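Local coordinates for protein KLLA0B12012p (Kluyveromyces lactis, PDB 6Y3P) that probably binds ATP through its C-terminal ATP-grasp domain of the tubulin-tyrosine ligase family, and is a direct partner of the mRNA decapping enzyme Dcp2, at residues Ala123-Glu126 / Leu130-Glu133; Arg82-Ser87 / Ser109-Val114; Ile14-Tyr19 / Val37-Pro42. All coordinates share one frame; numbering follows the deposited sequence.

Contact 1: residues Ala123-Glu126 / Leu130-Glu133; sequences ALDE and LRQE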
loop_
_atom_site.group_PDB
_atom_site.type_symbol
_atom_site.label_atom_id
_atom_site.label_comp_id
_atom_site.label_asym_id
_atom_site.label_seq_id
_atom_site.Cartn_x
_atom_site.Cartn_y
_atom_site.Cartn_z
ATOM N N ALA A 123 29.863 4.560 1.601
ATOM C CA ALA A 123 28.468 4.595 1.175
ATOM C C ALA A 123 27.539 4.270 2.356
ATOM O O ALA A 123 26.455 4.851 2.449
ATOM C CB ALA A 123 28.249 3.628 0.032
ATOM N N LEU A 124 27.994 3.391 3.280
ATOM C CA LEU A 124 27.256 3.014 4.488
ATOM C C LEU A 124 27.211 4.160 5.509
ATOM O O LEU A 124 26.293 4.225 6.330
ATOM C CB LEU A 124 27.788 1.705 5.110
ATOM C CG LEU A 124 27.658 0.410 4.253
ATOM C CD1 LEU A 124 28.202 -0.790 4.995
ATOM C CD2 LEU A 124 26.233 0.124 3.858
ATOM N N ASP A 125 28.171 5.088 5.422
ATOM C CA ASP A 125 28.207 6.275 6.275
ATOM C C ASP A 125 27.255 7.337 5.729
ATOM O O ASP A 125 26.476 7.878 6.496
ATOM C CB ASP A 125 29.643 6.777 6.450
ATOM C CG ASP A 125 30.568 5.714 7.026
ATOM O OD1 ASP A 125 30.074 4.829 7.764
ATOM O OD2 ASP A 125 31.771 5.735 6.701
ATOM N N GLU A 126 27.216 7.523 4.398
ATOM C CA GLU A 126 26.317 8.440 3.675
ATOM C C GLU A 126 24.797 8.060 3.842
ATOM O O GLU A 126 23.916 8.784 3.373
ATOM C CB GLU A 126 26.729 8.490 2.183
ATOM C CG GLU A 126 26.387 9.779 1.451
ATOM C CD GLU A 126 26.271 9.634 -0.056
ATOM O OE1 GLU A 126 25.449 8.809 -0.520
ATOM O OE2 GLU A 126 26.978 10.376 -0.775
ATOM N N LEU A 130 20.957 2.885 7.707
ATOM C CA LEU A 130 21.226 1.576 7.105
ATOM C C LEU A 130 22.384 0.888 7.816
ATOM O O LEU A 130 22.254 -0.279 8.173
ATOM C CB LEU A 130 21.589 1.790 5.614
ATOM C CG LEU A 130 21.363 0.705 4.546
ATOM C CD1 LEU A 130 22.436 0.774 3.491
ATOM C CD2 LEU A 130 21.212 -0.679 5.098
ATOM N N ARG A 131 23.518 1.608 8.010
ATOM C CA ARG A 131 24.724 1.080 8.677
ATOM C C ARG A 131 24.365 0.458 10.025
ATOM O O ARG A 131 24.745 -0.684 10.300
ATOM C CB ARG A 131 25.773 2.194 8.856
ATOM C CG ARG A 131 26.991 1.845 9.739
ATOM C CD ARG A 131 28.087 1.143 8.970
ATOM N NE ARG A 131 29.417 1.510 9.450
ATOM C CZ ARG A 131 30.491 1.607 8.670
ATOM N NH1 ARG A 131 31.665 1.951 9.186
ATOM N NH2 ARG A 131 30.398 1.370 7.367
ATOM N N GLN A 132 23.606 1.219 10.839
ATOM C CA GLN A 132 23.175 0.855 12.179
ATOM C C GLN A 132 22.293 -0.368 12.182
ATOM O O GLN A 132 22.434 -1.221 13.052
ATOM C CB GLN A 132 22.481 2.039 12.856
ATOM C CG GLN A 132 22.835 2.124 14.332
ATOM C CD GLN A 132 22.463 3.434 14.951
ATOM O OE1 GLN A 132 21.458 4.069 14.590
ATOM N NE2 GLN A 132 23.208 3.803 15.982
ATOM N N GLU A 133 21.428 -0.477 11.182
ATOM C CA GLU A 133 20.543 -1.613 10.998
ATOM C C GLU A 133 21.341 -2.896 10.715
ATOM O O GLU A 133 21.114 -3.915 11.363
ATOM C CB GLU A 133 19.564 -1.320 9.851
ATOM C CG GLU A 133 18.441 -0.371 10.229
ATOM C CD GLU A 133 17.430 -0.915 11.222
ATOM O OE1 GLU A 133 17.169 -2.140 11.205
ATOM O OE2 GLU A 133 16.905 -0.109 12.023
#
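The side chain of R131 lies across L124 at about a right angle and brings its guanidinium beneath the carboxylate of D125. CG of R131 stands anti to its backbone N (chi1 171°), and bends at chi2 and chi3 carry the chain back over the end of the preceding helix. L124 CB meets the guanidinium at its edge, near the plane, 3.5 Å from R131 NH2, while the aliphatic part of the arginine rests on the same carbon, with R131 CD 3.9 Å from L124 CB. Nearer the backbone, R131 CB sits 3.3 Å from L124 O.

D125 runs alongside R131, pointing the same way, and places OD1 over the centre of the guanidinium, 3.3 Å above its plane. The two planar groups are 67° apart, and the distance from D125 OD1 to R131 NH2 is 3.5 Å. This is a salt bridge of charge alone: no N-H is aimed at the oxygen, so the attraction probably does little to fix the rotation of the carboxylate. Long, weak ion pairs with D121 and E135 add to the acidic surroundings of the arginine.

On the buried side the contact turns apolar. L124 CD2 approaches L130 CD1 at 3.9 Å, the two leucine side chains meeting at a slant. Polar groups thus gather at the surface above an aliphatic layer.

Both segments come from consecutive short helices of the tubulin-tyrosine ligase-like ATP-grasp domain, 120-125 and 128-136, separated by a brief turn. Strand 109-113 lies against the leucines, with I112 touching both L124 and L130 and F110 touching L130, while I160 of helix 160-171 packs on L124 and R131.

Contact 2: residues Arg82-Ser87 / Ser109-Val114; sequences RKHYLS and SFNIDV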
loop_
_atom_site.group_PDB
_atom_site.type_symbol
_atom_site.label_atom_id
_atom_site.label_comp_id
_atom_site.label_asym_id
_atom_site.label_seq_id
_atom_site.Cartn_x
_atom_site.Cartn_y
_atom_site.Cartn_z
ATOM N N ARG A 82 5.051 7.011 -1.563
ATOM C CA ARG A 82 6.425 6.843 -2.038
ATOM C C ARG A 82 7.188 6.034 -1.005
ATOM O O ARG A 82 7.364 6.498 0.118
ATOM C CB ARG A 82 7.107 8.194 -2.328
ATOM C CG ARG A 82 6.529 8.939 -3.535
ATOM C CD ARG A 82 7.184 8.551 -4.855
ATOM N NE ARG A 82 8.615 8.877 -4.895
ATOM C CZ ARG A 82 9.114 10.069 -5.221
ATOM N NH1 ARG A 82 8.304 11.076 -5.532
ATOM N NH2 ARG A 82 10.426 10.262 -5.234
ATOM N N LYS A 83 7.623 4.814 -1.382
ATOM C CA LYS A 83 8.324 3.866 -0.499
ATOM C C LYS A 83 9.616 4.446 0.126
ATOM O O LYS A 83 9.946 4.054 1.243
ATOM C CB LYS A 83 8.561 2.501 -1.204
ATOM C CG LYS A 83 9.103 1.331 -0.336
ATOM C CD LYS A 83 8.543 1.229 1.107
ATOM C CE LYS A 83 9.415 0.434 2.068
ATOM N NZ LYS A 83 9.275 -1.047 1.887
ATOM N N HIS A 84 10.298 5.416 -0.521
ATOM C CA HIS A 84 11.478 6.010 0.112
ATOM C C HIS A 84 11.008 6.906 1.269
ATOM O O HIS A 84 11.479 6.771 2.405
ATOM C CB HIS A 84 12.355 6.777 -0.902
ATOM C CG HIS A 84 13.444 7.610 -0.279
ATOM N ND1 HIS A 84 13.234 8.942 0.059
ATOM C CD2 HIS A 84 14.718 7.277 0.046
ATOM C CE1 HIS A 84 14.374 9.369 0.585
ATOM N NE2 HIS A 84 15.300 8.410 0.591
ATOM N N TYR A 85 10.009 7.739 0.992
ATOM C CA TYR A 85 9.446 8.687 1.938
ATOM C C TYR A 85 8.644 8.010 3.057
ATOM O O TYR A 85 8.716 8.473 4.198
ATOM C CB TYR A 85 8.659 9.760 1.175
ATOM C CG TYR A 85 9.612 10.634 0.390
ATOM C CD1 TYR A 85 10.220 11.739 0.981
ATOM C CD2 TYR A 85 10.029 10.272 -0.893
ATOM C CE1 TYR A 85 11.167 12.502 0.298
ATOM C CE2 TYR A 85 10.986 11.019 -1.583
ATOM C CZ TYR A 85 11.536 12.150 -0.992
ATOM O OH TYR A 85 12.440 12.942 -1.672
ATOM N N LEU A 86 7.971 6.871 2.756
ATOM C CA LEU A 86 7.215 6.045 3.701
ATOM C C LEU A 86 8.153 5.638 4.826
ATOM O O LEU A 86 7.818 5.846 5.994
ATOM C CB LEU A 86 6.630 4.779 3.008
ATOM C CG LEU A 86 5.762 3.847 3.860
ATOM C CD1 LEU A 86 4.435 4.513 4.240
ATOM C CD2 LEU A 86 5.478 2.543 3.129
ATOM N N SER A 87 9.351 5.109 4.453
ATOM C CA SER A 87 10.410 4.692 5.362
ATOM C C SER A 87 10.743 5.823 6.304
ATOM O O SER A 87 10.665 5.622 7.513
ATOM C CB SER A 87 11.647 4.232 4.592
ATOM O OG SER A 87 11.762 2.815 4.582
ATOM N N SER A 109 13.454 0.048 3.861
ATOM C CA SER A 109 14.214 0.128 2.621
ATOM C C SER A 109 15.112 1.348 2.722
ATOM O O SER A 109 14.813 2.295 3.465
ATOM C CB SER A 109 13.302 0.221 1.404
ATOM O OG SER A 109 12.442 1.343 1.509
ATOM N N PHE A 110 16.253 1.288 2.044
ATOM C CA PHE A 110 17.234 2.361 2.027
ATOM C C PHE A 110 17.774 2.469 0.633
ATOM O O PHE A 110 17.691 1.516 -0.129
ATOM C CB PHE A 110 18.385 2.082 3.003
ATOM C CG PHE A 110 17.960 1.805 4.422
ATOM C CD1 PHE A 110 17.718 0.505 4.851
ATOM C CD2 PHE A 110 17.813 2.843 5.336
ATOM C CE1 PHE A 110 17.322 0.249 6.169
ATOM C CE2 PHE A 110 17.424 2.582 6.656
ATOM C CZ PHE A 110 17.185 1.287 7.064
ATOM N N ASN A 111 18.298 3.649 0.291
ATOM C CA ASN A 111 18.903 3.919 -1.006
ATOM C C ASN A 111 20.396 4.106 -0.817
ATOM O O ASN A 111 20.831 4.861 0.055
ATOM C CB ASN A 111 18.241 5.117 -1.679
ATOM C CG ASN A 111 17.123 4.697 -2.595
ATOM O OD1 ASN A 111 15.986 4.465 -2.168
ATOM N ND2 ASN A 111 17.446 4.517 -3.866
ATOM N N ILE A 112 21.175 3.333 -1.563
ATOM C CA ILE A 112 22.629 3.391 -1.486
ATOM C C ILE A 112 23.227 3.665 -2.872
ATOM O O ILE A 112 22.660 3.261 -3.888
ATOM C CB ILE A 112 23.226 2.145 -0.760
ATOM C CG1 ILE A 112 24.681 2.380 -0.334
ATOM C CG2 ILE A 112 23.067 0.833 -1.542
ATOM C CD1 ILE A 112 24.913 2.195 1.100
ATOM N N ASP A 113 24.329 4.409 -2.900
ATOM C CA ASP A 113 25.076 4.725 -4.113
ATOM C C ASP A 113 26.488 4.225 -3.897
ATOM O O ASP A 113 27.196 4.723 -3.015
ATOM C CB ASP A 113 25.062 6.237 -4.418
ATOM C CG ASP A 113 23.704 6.848 -4.754
ATOM O OD1 ASP A 113 22.833 6.120 -5.298
ATOM O OD2 ASP A 113 23.527 8.066 -4.515
ATOM N N VAL A 114 26.860 3.176 -4.626
ATOM C CA VAL A 114 28.188 2.578 -4.519
ATOM C C VAL A 114 28.832 2.653 -5.892
ATOM O O VAL A 114 28.278 2.140 -6.863
ATOM C CB VAL A 114 28.191 1.122 -3.952
ATOM C CG1 VAL A 114 29.620 0.613 -3.735
ATOM C CG2 VAL A 114 27.387 1.016 -2.654
#
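S109 turns its side chain toward K83 and S87 and forms the main meeting point of helix 83-95 with strand 109-113, an outermost strand of the antiparallel sheet that includes 194-200 and 140-145 in this ATP-grasp domain. The axes of the short helical and strand segments pass 8.2 Å apart at an angle of 115°. The contact gathers at the beginning of the strand, where S109 meets both helix residues; farther on there is just a loose approach of H84 and N111.

K83 reaches S109 with its aliphatic chain. Two kinks, at chi2 and chi4, lead it past the serine, leaving K83 CE 3.2 Å from S109 OG. The ammonium group continues beyond: NZ is hydrogen-bonded to the backbone oxygens of L107 and L344 and to OE1 of Q198. These three neutral acceptors hold the lysine end between the linker before the strand and two other strands, and probably stabilise the ammonium charge without neutralising it.

One turn along the helix, S87 also faces the strand. N111 points toward the helix and its side chain runs obliquely to that of H84, the amide plane turned 69° from the imidazole. N111 OD1 comes to 3.8 Å from H84 CD2. F110, between the two strand residues that face the helix, points away from it. The direct hydrogen bond across the contact is donated by S87 OG to S109 O over 3.3 Å; it meets the carbonyl at a C=O...donor angle of 123°, with the donor slightly out of the carbonyl plane.

Contact 3: residues Ile14-Tyr19 / Val37-Pro42; sequences IPETEY and VSRSLP. With SO4 (sulfate ion), chain E.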
loop_
_atom_site.group_PDB
_atom_site.type_symbol
_atom_site.label_atom_id
_atom_site.label_comp_id
_atom_site.label_asym_id
_atom_site.label_seq_id
_atom_site.Cartn_x
_atom_site.Cartn_y
_atom_site.Cartn_z
ATOM N N ILE A 14 -14.511 8.395 -15.187
ATOM C CA ILE A 14 -13.830 7.145 -15.430
ATOM C C ILE A 14 -14.391 6.465 -16.676
ATOM O O ILE A 14 -15.615 6.428 -16.857
ATOM C CB ILE A 14 -13.856 6.290 -14.142
ATOM C CG1 ILE A 14 -12.507 6.421 -13.446
ATOM C CG2 ILE A 14 -14.248 4.818 -14.358
ATOM C CD1 ILE A 14 -12.581 6.468 -12.030
ATOM N N PRO A 15 -13.500 5.977 -17.578
ATOM C CA PRO A 15 -13.978 5.272 -18.773
ATOM C C PRO A 15 -14.900 4.121 -18.403
ATOM O O PRO A 15 -14.638 3.383 -17.445
ATOM C CB PRO A 15 -12.682 4.766 -19.414
ATOM C CG PRO A 15 -11.640 5.713 -18.933
ATOM C CD PRO A 15 -12.024 5.982 -17.524
ATOM N N GLU A 16 -16.006 4.011 -19.142
ATOM C CA GLU A 16 -17.047 2.988 -19.010
ATOM C C GLU A 16 -16.485 1.575 -19.198
ATOM O O GLU A 16 -17.144 0.605 -18.832
ATOM C CB GLU A 16 -18.198 3.282 -19.986
ATOM C CG GLU A 16 -18.883 4.612 -19.709
ATOM C CD GLU A 16 -20.018 4.986 -20.643
ATOM O OE1 GLU A 16 -21.067 4.300 -20.615
ATOM O OE2 GLU A 16 -19.877 5.997 -21.366
ATOM N N THR A 17 -15.243 1.469 -19.719
ATOM C CA THR A 17 -14.531 0.209 -19.882
ATOM C C THR A 17 -13.895 -0.246 -18.577
ATOM O O THR A 17 -13.568 -1.431 -18.461
ATOM C CB THR A 17 -13.473 0.274 -20.992
ATOM O OG1 THR A 17 -12.789 1.527 -20.971
ATOM C CG2 THR A 17 -14.054 -0.015 -22.359
ATOM N N GLU A 18 -13.684 0.682 -17.609
ATOM C CA GLU A 18 -13.072 0.349 -16.317
ATOM C C GLU A 18 -13.960 -0.534 -15.440
ATOM O O GLU A 18 -15.181 -0.334 -15.351
ATOM C CB GLU A 18 -12.601 1.597 -15.552
ATOM C CG GLU A 18 -11.153 1.977 -15.827
ATOM C CD GLU A 18 -10.662 3.261 -15.175
ATOM O OE1 GLU A 18 -10.951 3.493 -13.974
ATOM O OE2 GLU A 18 -9.931 4.013 -15.860
ATOM N N TYR A 19 -13.318 -1.519 -14.799
ATOM C CA TYR A 19 -13.898 -2.525 -13.904
ATOM C C TYR A 19 -14.851 -1.952 -12.832
ATOM O O TYR A 19 -15.912 -2.535 -12.578
ATOM C CB TYR A 19 -12.747 -3.333 -13.244
ATOM C CG TYR A 19 -13.197 -4.550 -12.465
ATOM C CD1 TYR A 19 -13.575 -5.720 -13.119
ATOM C CD2 TYR A 19 -13.233 -4.537 -11.071
ATOM C CE1 TYR A 19 -14.011 -6.834 -12.408
ATOM C CE2 TYR A 19 -13.664 -5.648 -10.349
ATOM C CZ TYR A 19 -14.042 -6.799 -11.023
ATOM O OH TYR A 19 -14.460 -7.901 -10.321
ATOM N N VAL A 37 -25.965 11.771 -11.720
ATOM C CA VAL A 37 -24.627 11.324 -12.147
ATOM C C VAL A 37 -24.323 11.870 -13.564
ATOM O O VAL A 37 -25.123 11.704 -14.488
ATOM C CB VAL A 37 -24.443 9.790 -12.042
ATOM C CG1 VAL A 37 -23.058 9.354 -12.514
ATOM C CG2 VAL A 37 -24.693 9.307 -10.620
ATOM N N SER A 38 -23.192 12.564 -13.704
ATOM C CA SER A 38 -22.714 13.151 -14.956
ATOM C C SER A 38 -21.351 12.536 -15.279
ATOM O O SER A 38 -20.620 12.175 -14.362
ATOM C CB SER A 38 -22.572 14.658 -14.811
ATOM O OG SER A 38 -22.106 15.231 -16.020
ATOM N N ARG A 39 -21.022 12.388 -16.568
ATOM C CA ARG A 39 -19.751 11.808 -17.016
ATOM C C ARG A 39 -18.787 12.903 -17.493
ATOM O O ARG A 39 -17.709 12.615 -18.019
ATOM C CB ARG A 39 -20.004 10.753 -18.104
ATOM C CG ARG A 39 -20.641 9.463 -17.564
ATOM C CD ARG A 39 -21.199 8.554 -18.653
ATOM N NE ARG A 39 -22.211 9.236 -19.468
ATOM C CZ ARG A 39 -23.006 8.638 -20.354
ATOM N NH1 ARG A 39 -22.937 7.322 -20.538
ATOM N NH2 ARG A 39 -23.887 9.349 -21.048
ATOM N N SER A 40 -19.177 14.158 -17.278
ATOM C CA SER A 40 -18.408 15.328 -17.685
ATOM C C SER A 40 -18.452 16.439 -16.627
ATOM O O SER A 40 -19.522 16.865 -16.173
ATOM C CB SER A 40 -18.895 15.850 -19.041
ATOM O OG SER A 40 -18.221 17.031 -19.451
ATOM N N LEU A 41 -17.274 16.922 -16.277
ATOM C CA LEU A 41 -17.078 17.990 -15.325
ATOM C C LEU A 41 -17.585 19.309 -15.938
ATOM O O LEU A 41 -17.174 19.670 -17.047
ATOM C CB LEU A 41 -15.583 18.065 -15.029
ATOM C CG LEU A 41 -15.155 18.674 -13.719
ATOM C CD1 LEU A 41 -15.618 17.821 -12.518
ATOM C CD2 LEU A 41 -13.633 18.864 -13.712
ATOM N N PRO A 42 -18.520 20.020 -15.269
ATOM C CA PRO A 42 -19.033 21.276 -15.856
ATOM C C PRO A 42 -17.966 22.373 -15.925
ATOM O O PRO A 42 -16.886 22.220 -15.331
ATOM C CB PRO A 42 -20.201 21.651 -14.937
ATOM C CG PRO A 42 -19.921 20.979 -13.659
ATOM C CD PRO A 42 -19.153 19.730 -13.963
HETATM S S SO4 E . -23.484 12.916 -19.104
HETATM O O1 SO4 E . -23.306 11.876 -18.095
HETATM O O2 SO4 E . -23.115 14.224 -18.554
HETATM O O3 SO4 E . -22.611 12.653 -20.264
HETATM O O4 SO4 E . -24.906 12.894 -19.486
#
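A sulfate ion, probably from the crystallisation liquor, shares the side chain of R39 with E16, the acid that reaches it from the loop 14-19. The guanidinium deals with its two anions through different nitrogens. E16 OE2 forms a salt bridge with R39 NH1 at 3.4 Å, approaching obliquely; the carboxylate and guanidinium planes are 46° apart, and the side chains cross at about a right angle. E16 is extended beyond CG, which lets it span the gap from its turn.

The sulfate lies at the guanidinium edge, in its plane. O1 accepts hydrogen bonds from R39 NE at 3.2 Å and from the backbone R39 N at 2.8 Å, so one residue grips the same oxygen twice. The bend at chi3 of R39 (-58°) helps turn NE toward this oxygen. S38 OG lies 2.9 Å from sulfate O2, to which R39 N makes a further, weak bond. At this exposed site the arginine probably offsets part of the negative charge of both the sulfate and the glutamate.

E16 belongs to a type I beta turn from P15 to E18, between strand 8-12 and helix 21-31. R39 directly follows strand 37-38, which lies at the edge of the parallel sheet beside strand 8-12, and Y21 of helix 21-31 touches both E16 and R39.

Overall arrangement
From the N terminus, contact 3 comes first: it closes the excursion from strand 8-12 through helix 21-31 to strand 37-38, at the margin of the parallel sheet. Contact 2 follows, bringing the first turn of helix 83-95 against strand 109-113, with 21 residues between the segments, and joining that helix to the antiparallel sheet. Contact 1 then closes the short turn between helices 120-125 and 128-136. The three are in series, with no nesting or crossing. Contacts 1 and 2 touch through strand 109-113, one face of which meets the two helices of contact 1. Contact 3 stands apart, its centre about 49 Å from that of contact 1 across the chain's centre.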